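Local coordinates for fimbrium subunit Fim1C (Bacteroides vulgatus, PDB 4QB7), which is probably a component of the fimbrium tip, part of the surface filaments that mediate cell adhesion and biofilm formation, at residues E28-T31 and S32-A36; T130-N133 and W134-M137; T238-Q242 and W243-K247; L261-D264 and T265-L268; T318-K321 and G322-H325. One frame throughout, in Å; residues are numbered along the deposited sequence.

Contact 1 of 5, residues E28-T31 and S32-A36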
loop_
_atom_site.group_PDB
_atom_site.type_symbol
_atom_site.label_atom_id
_atom_site.label_comp_id
_atom_site.label_asym_id
_atom_site.label_seq_id
_atom_site.Cartn_x
_atom_site.Cartn_y
_atom_site.Cartn_z
ATOM N N GLU A 28 8.313 12.009 -5.110
ATOM C CA GLU A 28 7.259 11.861 -6.123
ATOM C C GLU A 28 5.860 12.015 -5.531
ATOM O O GLU A 28 5.598 11.489 -4.441
ATOM C CB GLU A 28 7.345 10.488 -6.818
ATOM C CG GLU A 28 8.064 10.509 -8.158
ATOM C CD GLU A 28 7.268 11.054 -9.329
ATOM O OE1 GLU A 28 6.388 10.324 -9.848
ATOM O OE2 GLU A 28 7.538 12.208 -9.737
ATOM N N THR A 29 4.950 12.702 -6.264
ATOM C CA THR A 29 3.565 12.883 -5.826
ATOM C C THR A 29 2.652 11.780 -6.399
ATOM O O THR A 29 3.020 11.097 -7.365
ATOM C CB THR A 29 3.017 14.275 -6.193
ATOM O OG1 THR A 29 3.061 14.464 -7.607
ATOM C CG2 THR A 29 3.709 15.400 -5.450
ATOM N N THR A 30 1.461 11.614 -5.784
ATOM C CA THR A 30 0.417 10.687 -6.224
ATOM C C THR A 30 0.004 11.111 -7.642
ATOM O O THR A 30 -0.030 10.280 -8.548
ATOM C CB THR A 30 -0.766 10.708 -5.208
ATOM O OG1 THR A 30 -0.297 10.349 -3.904
ATOM C CG2 THR A 30 -1.919 9.809 -5.612
ATOM N N THR A 31 -0.240 12.421 -7.828
ATOM C CA THR A 31 -0.663 13.021 -9.094
ATOM C C THR A 31 0.263 12.685 -10.266
ATOM O O THR A 31 -0.245 12.365 -11.340
ATOM C CB THR A 31 -0.786 14.524 -8.974
ATOM O OG1 THR A 31 -1.128 14.852 -7.632
ATOM C CG2 THR A 31 -1.822 15.055 -9.885
ATOM N N SER A 32 1.594 12.749 -10.077
ATOM C CA SER A 32 2.518 12.453 -11.166
ATOM C C SER A 32 2.420 10.973 -11.570
ATOM O O SER A 32 2.467 10.670 -12.768
ATOM C CB SER A 32 3.943 12.836 -10.797
ATOM O OG SER A 32 4.344 12.130 -9.639
ATOM N N THR A 33 2.214 10.073 -10.584
ATOM C CA THR A 33 2.022 8.634 -10.807
ATOM C C THR A 33 0.755 8.384 -11.646
ATOM O O THR A 33 0.823 7.652 -12.639
ATOM C CB THR A 33 1.963 7.901 -9.482
ATOM O OG1 THR A 33 3.119 8.249 -8.714
ATOM C CG2 THR A 33 1.872 6.401 -9.660
ATOM N N LEU A 34 -0.374 9.052 -11.294
ATOM C CA LEU A 34 -1.620 8.946 -12.044
ATOM C C LEU A 34 -1.456 9.518 -13.442
ATOM O O LEU A 34 -1.994 8.953 -14.395
ATOM C CB LEU A 34 -2.788 9.645 -11.326
ATOM C CG LEU A 34 -2.999 9.368 -9.846
ATOM C CD1 LEU A 34 -4.217 10.054 -9.366
ATOM C CD2 LEU A 34 -3.134 7.918 -9.579
ATOM N N LYS A 35 -0.714 10.624 -13.580
ATOM C CA LYS A 35 -0.488 11.239 -14.891
ATOM C C LYS A 35 0.312 10.301 -15.815
ATOM O O LYS A 35 -0.030 10.157 -16.983
ATOM C CB LYS A 35 0.234 12.590 -14.749
ATOM C CG LYS A 35 -0.631 13.706 -14.209
ATOM C CD LYS A 35 0.165 14.940 -13.914
ATOM C CE LYS A 35 -0.689 16.034 -13.336
ATOM N NZ LYS A 35 0.139 17.104 -12.712
ATOM N N ALA A 36 1.364 9.661 -15.281
ATOM C CA ALA A 36 2.273 8.785 -16.027
ATOM C C ALA A 36 1.618 7.464 -16.411
ATOM O O ALA A 36 1.799 7.016 -17.549
ATOM C CB ALA A 36 3.533 8.519 -15.211
#

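Contact 2 of 5, residues T130-N133 and W134-M137. With SO4 (sulfate ion), chain R.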
loop_
_atom_site.group_PDB
_atom_site.type_symbol
_atom_site.label_atom_id
_atom_site.label_comp_id
_atom_site.label_asym_id
_atom_site.label_seq_id
_atom_site.Cartn_x
_atom_site.Cartn_y
_atom_site.Cartn_z
ATOM N N THR A 130 0.960 -10.567 -5.765
ATOM C CA THR A 130 2.221 -11.124 -5.210
ATOM C C THR A 130 3.248 -11.484 -6.306
ATOM O O THR A 130 4.384 -11.803 -5.980
ATOM C CB THR A 130 1.935 -12.356 -4.349
ATOM O OG1 THR A 130 1.349 -13.367 -5.172
ATOM C CG2 THR A 130 1.016 -12.051 -3.162
ATOM N N SER A 131 2.853 -11.399 -7.592
ATOM C CA SER A 131 3.663 -11.727 -8.764
ATOM C C SER A 131 4.852 -10.786 -8.925
ATOM O O SER A 131 4.866 -9.703 -8.336
ATOM C CB SER A 131 2.801 -11.704 -10.024
ATOM O OG SER A 131 2.340 -10.401 -10.348
ATOM N N ASN A 132 5.847 -11.212 -9.744
ATOM C CA ASN A 132 7.110 -10.530 -10.063
ATOM C C ASN A 132 7.832 -10.127 -8.770
ATOM O O ASN A 132 8.192 -8.974 -8.590
ATOM C CB ASN A 132 6.883 -9.331 -11.016
ATOM C CG ASN A 132 8.112 -8.520 -11.409
ATOM O OD1 ASN A 132 9.270 -8.980 -11.375
ATOM N ND2 ASN A 132 7.877 -7.261 -11.747
ATOM N N ASN A 133 8.021 -11.083 -7.860
ATOM C CA ASN A 133 8.715 -10.871 -6.584
ATOM C C ASN A 133 8.282 -9.596 -5.840
ATOM O O ASN A 133 9.131 -8.822 -5.403
ATOM C CB ASN A 133 10.227 -10.901 -6.781
ATOM C CG ASN A 133 10.651 -12.292 -7.145
ATOM O OD1 ASN A 133 11.161 -12.522 -8.243
ATOM N ND2 ASN A 133 10.330 -13.279 -6.281
ATOM N N TRP A 134 6.942 -9.412 -5.670
ATOM C CA TRP A 134 6.289 -8.313 -4.936
ATOM C C TRP A 134 6.495 -6.926 -5.569
ATOM O O TRP A 134 6.176 -5.923 -4.932
ATOM C CB TRP A 134 6.775 -8.282 -3.468
ATOM C CG TRP A 134 6.687 -9.617 -2.793
ATOM C CD1 TRP A 134 7.658 -10.575 -2.734
ATOM C CD2 TRP A 134 5.522 -10.184 -2.185
ATOM N NE1 TRP A 134 7.172 -11.703 -2.114
ATOM C CE2 TRP A 134 5.859 -11.489 -1.768
ATOM C CE3 TRP A 134 4.231 -9.706 -1.932
ATOM C CZ2 TRP A 134 4.954 -12.314 -1.094
ATOM C CZ3 TRP A 134 3.334 -10.521 -1.266
ATOM C CH2 TRP A 134 3.697 -11.810 -0.854
ATOM N N LYS A 135 6.991 -6.860 -6.810
ATOM C CA LYS A 135 7.341 -5.597 -7.456
ATOM C C LYS A 135 6.197 -5.057 -8.269
ATOM O O LYS A 135 6.315 -3.963 -8.809
ATOM C CB LYS A 135 8.635 -5.742 -8.303
ATOM C CG LYS A 135 9.805 -6.316 -7.472
ATOM C CD LYS A 135 11.197 -5.975 -7.957
ATOM C CE LYS A 135 12.231 -7.003 -7.549
ATOM N NZ LYS A 135 12.301 -8.138 -8.523
ATOM N N ASP A 136 5.063 -5.771 -8.298
ATOM C CA ASP A 136 3.877 -5.366 -9.053
ATOM C C ASP A 136 2.697 -4.948 -8.159
ATOM O O ASP A 136 1.604 -4.743 -8.686
ATOM C CB ASP A 136 3.419 -6.529 -9.947
ATOM C CG ASP A 136 4.297 -6.865 -11.132
ATOM O OD1 ASP A 136 5.283 -6.119 -11.376
ATOM O OD2 ASP A 136 4.001 -7.883 -11.822
HETATM N N MSE A 137 2.894 -4.846 -6.819
HETATM C CA MSE A 137 1.830 -4.507 -5.859
HETATM C C MSE A 137 1.259 -3.150 -6.193
HETATM O O MSE A 137 1.995 -2.246 -6.595
HETATM C CB MSE A 137 2.324 -4.546 -4.392
HETATM C CG MSE A 137 2.980 -5.867 -4.001
HETATM SE SE MSE A 137 3.577 -5.891 -2.194
HETATM C CE MSE A 137 2.184 -6.774 -1.417
HETATM S S SO4 R . 5.782 -14.615 -10.627
HETATM O O1 SO4 R . 5.528 -13.420 -11.430
HETATM O O2 SO4 R . 5.914 -14.321 -9.177
HETATM O O3 SO4 R . 4.675 -15.549 -10.831
HETATM O O4 SO4 R . 7.040 -15.203 -11.094
HETATM O O HOH W 1 3.645 -7.955 -6.825
#

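Contact 3 of 5, residues T238-Q242 and W243-K247. With SO4 (sulfate ion), chain C; SO4 (sulfate ion), chain F.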
loop_
_atom_site.group_PDB
_atom_site.type_symbol
_atom_site.label_atom_id
_atom_site.label_comp_id
_atom_site.label_asym_id
_atom_site.label_seq_id
_atom_site.Cartn_x
_atom_site.Cartn_y
_atom_site.Cartn_z
ATOM N N THR A 238 23.045 -7.718 -3.258
ATOM C CA THR A 238 24.131 -7.467 -4.213
ATOM C C THR A 238 25.193 -8.550 -4.048
ATOM O O THR A 238 25.150 -9.323 -3.088
ATOM C CB THR A 238 24.738 -6.050 -4.051
ATOM O OG1 THR A 238 25.226 -5.859 -2.719
ATOM C CG2 THR A 238 23.771 -4.940 -4.439
ATOM N N THR A 239 26.136 -8.618 -4.993
ATOM C CA THR A 239 27.247 -9.576 -4.956
ATOM C C THR A 239 28.191 -9.224 -3.806
ATOM O O THR A 239 28.336 -8.056 -3.416
ATOM C CB THR A 239 27.983 -9.614 -6.303
ATOM O OG1 THR A 239 28.443 -8.301 -6.632
ATOM C CG2 THR A 239 27.103 -10.119 -7.421
ATOM N N THR A 240 28.789 -10.245 -3.231
ATOM C CA THR A 240 29.696 -10.072 -2.109
ATOM C C THR A 240 31.004 -10.794 -2.424
ATOM O O THR A 240 31.004 -11.769 -3.158
ATOM C CB THR A 240 29.024 -10.593 -0.817
ATOM O OG1 THR A 240 27.666 -10.139 -0.740
ATOM C CG2 THR A 240 29.750 -10.164 0.424
ATOM N N ASP A 241 32.111 -10.293 -1.903
ATOM C CA ASP A 241 33.420 -10.920 -2.013
ATOM C C ASP A 241 34.247 -10.436 -0.863
ATOM O O ASP A 241 35.075 -9.530 -1.006
ATOM C CB ASP A 241 34.103 -10.685 -3.364
ATOM C CG ASP A 241 35.326 -11.560 -3.559
ATOM O OD1 ASP A 241 35.431 -12.624 -2.859
ATOM O OD2 ASP A 241 36.167 -11.210 -4.417
ATOM N N GLN A 242 33.978 -11.031 0.299
ATOM C CA GLN A 242 34.551 -10.672 1.573
ATOM C C GLN A 242 35.194 -11.875 2.195
ATOM O O GLN A 242 34.485 -12.713 2.732
ATOM C CB GLN A 242 33.402 -10.144 2.486
ATOM C CG GLN A 242 33.846 -9.250 3.665
ATOM C CD GLN A 242 34.314 -7.908 3.187
ATOM O OE1 GLN A 242 33.537 -7.115 2.622
ATOM N NE2 GLN A 242 35.608 -7.669 3.316
ATOM N N TRP A 243 36.527 -11.970 2.144
ATOM C CA TRP A 243 37.312 -13.056 2.754
ATOM C C TRP A 243 36.799 -14.446 2.367
ATOM O O TRP A 243 36.667 -15.301 3.227
ATOM C CB TRP A 243 37.321 -12.921 4.309
ATOM C CG TRP A 243 37.533 -11.535 4.830
ATOM C CD1 TRP A 243 38.536 -10.675 4.492
ATOM C CD2 TRP A 243 36.751 -10.866 5.829
ATOM N NE1 TRP A 243 38.406 -9.495 5.192
ATOM C CE2 TRP A 243 37.336 -9.594 6.040
ATOM C CE3 TRP A 243 35.613 -11.220 6.580
ATOM C CZ2 TRP A 243 36.819 -8.675 6.958
ATOM C CZ3 TRP A 243 35.106 -10.308 7.494
ATOM C CH2 TRP A 243 35.694 -9.046 7.661
ATOM N N GLY A 244 36.500 -14.657 1.092
ATOM C CA GLY A 244 35.947 -15.912 0.589
ATOM C C GLY A 244 34.430 -15.986 0.597
ATOM O O GLY A 244 33.847 -16.826 -0.092
ATOM N N TYR A 245 33.770 -15.122 1.380
ATOM C CA TYR A 245 32.305 -15.088 1.467
ATOM C C TYR A 245 31.769 -14.445 0.204
ATOM O O TYR A 245 32.120 -13.304 -0.068
ATOM C CB TYR A 245 31.832 -14.352 2.744
ATOM C CG TYR A 245 30.327 -14.268 2.869
ATOM C CD1 TYR A 245 29.597 -15.296 3.467
ATOM C CD2 TYR A 245 29.620 -13.179 2.357
ATOM C CE1 TYR A 245 28.212 -15.215 3.599
ATOM C CE2 TYR A 245 28.235 -13.105 2.458
ATOM C CZ TYR A 245 27.540 -14.111 3.102
ATOM O OH TYR A 245 26.186 -14.009 3.246
ATOM N N ASN A 246 30.959 -15.168 -0.585
ATOM C CA ASN A 246 30.464 -14.612 -1.831
ATOM C C ASN A 246 28.980 -14.923 -2.125
ATOM O O ASN A 246 28.560 -15.018 -3.289
ATOM C CB ASN A 246 31.347 -15.041 -2.993
ATOM C CG ASN A 246 31.253 -16.468 -3.386
ATOM O OD1 ASN A 246 30.798 -17.325 -2.627
ATOM N ND2 ASN A 246 31.678 -16.743 -4.604
ATOM N N LYS A 247 28.179 -14.935 -1.088
ATOM C CA LYS A 247 26.739 -15.134 -1.169
ATOM C C LYS A 247 26.062 -13.803 -1.556
ATOM O O LYS A 247 26.490 -12.750 -1.096
ATOM C CB LYS A 247 26.277 -15.658 0.221
ATOM C CG LYS A 247 24.835 -16.074 0.358
ATOM C CD LYS A 247 24.545 -17.470 -0.128
ATOM C CE LYS A 247 23.054 -17.679 -0.048
ATOM N NZ LYS A 247 22.587 -18.717 -1.000
HETATM S S SO4 C . 29.974 -18.744 1.045
HETATM O O1 SO4 C . 30.434 -18.798 2.454
HETATM O O2 SO4 C . 28.632 -18.208 1.023
HETATM O O3 SO4 C . 30.855 -17.798 0.361
HETATM O O4 SO4 C . 30.025 -20.099 0.420
HETATM S S SO4 F . 23.361 -16.782 -3.862
HETATM O O1 SO4 F . 24.666 -16.131 -3.883
HETATM O O2 SO4 F . 22.386 -16.017 -3.050
HETATM O O3 SO4 F . 22.858 -16.871 -5.237
HETATM O O4 SO4 F . 23.457 -18.125 -3.306
HETATM O O HOH W 2 27.862 -12.807 -4.888
HETATM O O HOH W 3 37.500 -12.903 -1.182
#

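Contact 4 of 5, residues L261-D264 and T265-L268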
loop_
_atom_site.group_PDB
_atom_site.type_symbol
_atom_site.label_atom_id
_atom_site.label_comp_id
_atom_site.label_asym_id
_atom_site.label_seq_id
_atom_site.Cartn_x
_atom_site.Cartn_y
_atom_site.Cartn_z
ATOM N N LEU A 261 16.975 -3.097 3.778
ATOM C CA LEU A 261 16.901 -4.355 3.019
ATOM C C LEU A 261 16.133 -4.166 1.689
ATOM O O LEU A 261 16.277 -4.977 0.774
ATOM C CB LEU A 261 16.277 -5.499 3.837
ATOM C CG LEU A 261 16.946 -5.897 5.161
ATOM C CD1 LEU A 261 16.153 -6.979 5.825
ATOM C CD2 LEU A 261 18.412 -6.326 4.984
ATOM N N PHE A 262 15.346 -3.087 1.590
ATOM C CA PHE A 262 14.592 -2.703 0.386
ATOM C C PHE A 262 15.305 -1.580 -0.313
ATOM O O PHE A 262 15.903 -0.732 0.364
ATOM C CB PHE A 262 13.152 -2.223 0.714
ATOM C CG PHE A 262 12.209 -3.113 1.494
ATOM C CD1 PHE A 262 12.553 -4.428 1.804
ATOM C CD2 PHE A 262 10.952 -2.659 1.865
ATOM C CE1 PHE A 262 11.674 -5.251 2.513
ATOM C CE2 PHE A 262 10.085 -3.478 2.591
ATOM C CZ PHE A 262 10.456 -4.765 2.913
ATOM N N SER A 263 15.162 -1.487 -1.649
ATOM C CA SER A 263 15.764 -0.372 -2.373
ATOM C C SER A 263 14.937 0.890 -2.118
ATOM O O SER A 263 13.803 0.782 -1.647
ATOM C CB SER A 263 15.884 -0.691 -3.858
ATOM O OG SER A 263 14.647 -0.523 -4.520
ATOM N N ASP A 264 15.504 2.071 -2.390
ATOM C CA ASP A 264 14.864 3.381 -2.200
ATOM C C ASP A 264 13.517 3.513 -2.883
ATOM O O ASP A 264 12.636 4.210 -2.373
ATOM C CB ASP A 264 15.768 4.515 -2.732
ATOM C CG ASP A 264 16.900 4.943 -1.806
ATOM O OD1 ASP A 264 16.860 4.579 -0.594
ATOM O OD2 ASP A 264 17.816 5.664 -2.281
ATOM N N THR A 265 13.370 2.878 -4.040
ATOM C CA THR A 265 12.164 2.985 -4.847
ATOM C C THR A 265 11.156 1.852 -4.593
ATOM O O THR A 265 10.016 1.961 -5.052
ATOM C CB THR A 265 12.554 3.045 -6.330
ATOM O OG1 THR A 265 13.460 1.977 -6.634
ATOM C CG2 THR A 265 13.195 4.371 -6.695
ATOM N N GLU A 266 11.545 0.795 -3.859
ATOM C CA GLU A 266 10.667 -0.343 -3.611
ATOM C C GLU A 266 10.087 -0.383 -2.171
ATOM O O GLU A 266 10.773 -0.051 -1.195
ATOM C CB GLU A 266 11.395 -1.645 -3.958
ATOM C CG GLU A 266 11.619 -1.747 -5.464
ATOM C CD GLU A 266 12.533 -2.823 -6.021
ATOM O OE1 GLU A 266 13.193 -3.550 -5.241
ATOM O OE2 GLU A 266 12.599 -2.917 -7.266
ATOM N N ALA A 267 8.783 -0.732 -2.076
ATOM C CA ALA A 267 8.017 -0.867 -0.831
ATOM C C ALA A 267 6.893 -1.886 -1.017
ATOM O O ALA A 267 6.552 -2.220 -2.149
ATOM C CB ALA A 267 7.444 0.473 -0.409
ATOM N N LEU A 268 6.332 -2.389 0.090
ATOM C CA LEU A 268 5.237 -3.367 0.082
ATOM C C LEU A 268 3.960 -2.678 0.472
ATOM O O LEU A 268 3.973 -1.839 1.369
ATOM C CB LEU A 268 5.536 -4.526 1.053
ATOM C CG LEU A 268 6.866 -5.285 0.882
ATOM C CD1 LEU A 268 7.114 -6.165 2.055
ATOM C CD2 LEU A 268 6.871 -6.147 -0.384
HETATM O O HOH W 4 13.816 -3.783 -2.681
#

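Contact 5 of 5, residues T318-K321 and G322-H325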
loop_
_atom_site.group_PDB
_atom_site.type_symbol
_atom_site.label_atom_id
_atom_site.label_comp_id
_atom_site.label_asym_id
_atom_site.label_seq_id
_atom_site.Cartn_x
_atom_site.Cartn_y
_atom_site.Cartn_z
ATOM N N THR A 318 0.476 -2.581 14.354
ATOM C CA THR A 318 1.269 -2.496 13.129
ATOM C C THR A 318 0.377 -2.918 11.956
ATOM O O THR A 318 -0.666 -3.548 12.167
ATOM C CB THR A 318 2.580 -3.291 13.236
ATOM O OG1 THR A 318 3.512 -2.751 12.300
ATOM C CG2 THR A 318 2.406 -4.765 12.999
ATOM N N PHE A 319 0.817 -2.594 10.724
ATOM C CA PHE A 319 0.096 -2.781 9.470
ATOM C C PHE A 319 -1.186 -1.897 9.527
ATOM O O PHE A 319 -2.288 -2.335 9.179
ATOM C CB PHE A 319 -0.179 -4.267 9.171
ATOM C CG PHE A 319 0.869 -5.004 8.365
ATOM C CD1 PHE A 319 2.204 -5.013 8.764
ATOM C CD2 PHE A 319 0.503 -5.803 7.284
ATOM C CE1 PHE A 319 3.159 -5.802 8.082
ATOM C CE2 PHE A 319 1.459 -6.585 6.602
ATOM C CZ PHE A 319 2.780 -6.565 6.997
ATOM N N LYS A 320 -1.011 -0.635 9.988
ATOM C CA LYS A 320 -2.076 0.366 10.124
ATOM C C LYS A 320 -2.430 0.998 8.778
ATOM O O LYS A 320 -1.531 1.382 8.015
ATOM C CB LYS A 320 -1.654 1.491 11.084
ATOM C CG LYS A 320 -1.575 1.131 12.548
ATOM C CD LYS A 320 -0.990 2.291 13.362
ATOM C CE LYS A 320 -1.760 2.463 14.645
ATOM N NZ LYS A 320 -1.004 3.245 15.651
ATOM N N LYS A 321 -3.735 1.149 8.506
ATOM C CA LYS A 321 -4.230 1.824 7.299
ATOM C C LYS A 321 -3.692 3.246 7.227
ATOM O O LYS A 321 -3.706 3.963 8.229
ATOM C CB LYS A 321 -5.761 1.851 7.328
ATOM C CG LYS A 321 -6.418 2.345 6.074
ATOM C CD LYS A 321 -7.931 2.131 6.166
ATOM C CE LYS A 321 -8.712 2.925 5.140
ATOM N NZ LYS A 321 -8.553 4.374 5.348
ATOM N N GLY A 322 -3.200 3.625 6.057
ATOM C CA GLY A 322 -2.690 4.964 5.812
ATOM C C GLY A 322 -1.418 5.331 6.548
ATOM O O GLY A 322 -1.115 6.523 6.686
ATOM N N THR A 323 -0.651 4.312 7.001
ATOM C CA THR A 323 0.629 4.464 7.700
ATOM C C THR A 323 1.743 3.833 6.878
ATOM O O THR A 323 1.530 2.788 6.263
ATOM C CB THR A 323 0.538 3.828 9.098
ATOM O OG1 THR A 323 -0.513 4.444 9.820
ATOM C CG2 THR A 323 1.794 3.992 9.914
ATOM N N LYS A 324 2.923 4.480 6.869
ATOM C CA LYS A 324 4.193 3.975 6.328
ATOM C C LYS A 324 4.973 3.376 7.509
ATOM O O LYS A 324 5.341 4.125 8.416
ATOM C CB LYS A 324 5.047 5.086 5.657
ATOM C CG LYS A 324 4.503 5.655 4.362
ATOM C CD LYS A 324 5.594 6.336 3.525
ATOM C CE LYS A 324 5.783 7.803 3.825
ATOM N NZ LYS A 324 6.996 8.336 3.154
ATOM N N HIS A 325 5.221 2.055 7.521
ATOM C CA HIS A 325 5.999 1.420 8.602
ATOM C C HIS A 325 7.416 1.088 8.155
ATOM O O HIS A 325 7.618 0.523 7.072
ATOM C CB HIS A 325 5.339 0.133 9.122
ATOM C CG HIS A 325 3.969 0.301 9.709
ATOM N ND1 HIS A 325 3.792 0.597 11.047
ATOM C CD2 HIS A 325 2.754 0.095 9.144
ATOM C CE1 HIS A 325 2.482 0.618 11.239
ATOM N NE2 HIS A 325 1.820 0.298 10.129
#

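Contact 1 of 5, residues E28-T31 and S32-A36
T29 and S32 meet at the start of the short helix 30-36, where T29 holds the N-cap position and its side chain caps a backbone amide. The capping bond, S32 N to T29 OG1, is weak at 3.3 Å. It is possible because OG1 of T29 is placed between its backbone N and carbonyl carbon (chi1 60°).

A second set of polar contacts involves hydroxyls of the first turn. OG of S32 is 2.7 Å from E28 OE1 and 2.8 Å from T29 O, and its single proton has to choose between the two acceptors. OG1 of T33 donates to T29 O over 3.2 Å.

Main-chain bonds take over as the helix proper begins: L34 N donates to T30 O, and K35 N to T31 O.

Apolar packing completes the contact. The extended K35 chain runs beside T31, pointing the same way, while its ammonium forms a cation-pi contact with W71; both side chains also touch W76 of strand 75-77. A serine in place of K35 would probably leave the W71 ring without its cation and take away the packing of CE on the T31 methyl. That methyl, T31 CG2, stands 3.8 Å from K35 CE.

Contact 2 of 5, residues T130-N133 and W134-M137
N132 and D136 pin down a tight reversal in the loop that joins strands 123-127 and 141-143, a surface site where a sulfate is also bound. The carboxamide of N132, its CG anti to the backbone N (chi1 179°), reaches D136 and donates from ND2 to OD1 over 2.9 Å. OD1 lies close to the amide plane of N132, but ND2 approaches from 42° above the carboxylate plane, and the two side chains cross at about a right angle. On the other carboxylate oxygen, OD2, D136 receives a weak bond from S131 OG. Water 1 adds a bridge between the backbones, donating to S131 O and accepting from D136 N.

The reversal itself is a type I' beta turn from N132 to K135, closed by K135 N donating to N132 O at 3.0 Å. Both central residues, N133 and W134, have positive phi, as this turn requires.

Beyond the turn, the W134 indole lies alongside T130, whose CB sits over the face of the six-membered ring, 4.1 Å from its centroid, in a CH-pi contact. T130 CG2 comes nearest, 3.4 Å from W134 CZ3. NE1 of W134 is bonded to D230 O, and the W134 side chain also packs on L231, F234 and, through CB, L268. A serine in place of W134 would probably leave D230 O without its mate and take the ring surface away from T130 CB and CG2. At the start of the turn, N132 N donates to sulfate O1 at 2.8 Å; the ion probably came from the crystallisation liquor.

Contact 3 of 5, residues T238-Q242 and W243-K247
Q242 and Y245 are the first and last residues of a type I' beta turn at the end of a hairpin-like loop between strands 229-230 and 250-251. They form an antiparallel hydrogen-bonded pair. Q242 N donates to Y245 O at 3.0 Å, nearly straight at 170° and in the carbonyl plane; Y245 N returns the bond to Q242 O from well above that carbonyl's plane.

At the turn itself W243 and G244 both have positive phi. A CB on G244 would be jammed against the carbonyl oxygen of W243, so the backbone path suits a glycine. The Q242 chain, bent at chi2 (71°), lies beside the W243 indole: CG stands over the six-membered ring, 4.0 Å from its centroid, in a CH-pi contact, and NE2 hangs over the same face nearer the rim.

Further down, T240 CG2 meets the edge of the Y245 ring in its plane, 3.6 Å from CD2. With CG2 anti to the backbone N, OG1 of T240 is left beside that N and donates to K247 O at 2.9 Å; the same hydroxyl is bonded to S249 OG. The phenol of Y245 stacks with F189, and its OH bonds to D292 OD2. Water 3 connects D241 OD1 with G244 N across the turn.

Two sulfates, probably from the crystallisation liquor, lie beside N246 and K247: N246 N donates to one, K247 NZ to the other. Paired bonds enclosing only W243 and G244 are the signature of a two-residue beta hairpin with a type I' turn.

Contact 4 of 5, residues L261-D264 and T265-L268
S263 and E266 are the ends of a type I beta turn that interrupts strand 259-270 of the large mixed sheet, a local contact round a turn that bulges out of the strand, with polar contacts at the turn and an apolar pair at its base. The closing bond runs from E266 N to S263 O over 3.2 Å. It is an angled one: the donor sits 66° out of the carbonyl plane, with a C=O...N angle of 113°.

Hydroxyls and a water decorate the turn. S263 OG, set between its backbone N and carbonyl carbon (chi1 79°), reaches across to T265 OG1 in a weak hydrogen bond at 3.5 Å, in which either group could be the donor. The same OG lies 3.4 Å from E266 CG, against the aliphatic part of the glutamate. Water 4 spans the mouth of the turn: it accepts from S263 N and donates to E266 OE1 at 2.6 Å, which ties the carboxylate back to the start of the turn.

At the base, F262 and L268 approach each other with their side chains at about a right angle. F262 also packs edge-to-face on F234 and touches I171 and I174 of strand 159-178, the neighbour to which L261 and L268 are joined by backbone bonds. Across the turn the phenyl ring meets the leucine by its far end, F262 CZ lying 3.7 Å from L268 CD1.

Contact 5 of 5, residues T318-K321 and G322-H325
The imidazole of H325 is covered on both faces and met at its edge: T323 CG2 lies 3.6 Å above one face of the H325 ring, T318 OG1 lies over the opposite face, and K320 CA lies in plane at the edge. It stands where the loop after strand 301-313 enters strand 323-331 through a type II beta turn from K320 to T323.

Two hydrogen bonds, one at each nitrogen, fix the ring's rotation. NE2 of H325 accepts from K320 N at 3.0 Å, with an angle of 161° at the hydrogen and the donor close to the ring plane. On the other nitrogen, ND1 is hydrogen-bonded to D342 OD1. Since NE2 is an acceptor, ND1 probably carries the proton, a reading consistent with a neutral ring. T318 OG1, over the face, is itself bonded to D342 OD2 and to Y327 OH, so one aspartate positions both the histidine and the threonine that covers it.

The turn is closed by T323 N donating to K320 O at 3.2 Å, from above the carbonyl plane. G322 occupies its third position with phi 68°; a CB there would clash with K321 O, which fits the usual glycine of a type II turn. NZ of K321 forms a salt bridge with D213. The F319 ring packs away from the histidine, meeting F270 and touching T169 and I171 of strand 159-178. Beside the turn, the K320 and T323 side chains come together where T323 OG1, beside its own backbone N (chi1 -58°), sits 3.4 Å from K320 CB.

How the contacts relate
The five contacts follow one another along the chain without overlap. Contacts 2 and 4 touch, with centres about 12 Å apart: K135 CD lies 3.4 Å from E266 OE2, and L268 CD2 packs at 3.8 Å from both W134 CB and M137 SE, so L268 of contact 4 packs against contact 2. Contacts 4 and 5 reach the same mixed sheet and come within about 6 Å at their nearest atoms without touching. Contact 1, at the helix start, lies about 8 Å from contacts 4 and 5 by nearest atoms. Contact 3 lies farthest from contact 1, about 39 Å between centres, though its nearest atoms come within about 8 Å of contact 4. Bound sulfates, probably from the crystallisation liquor, occur at contacts 2 and 3.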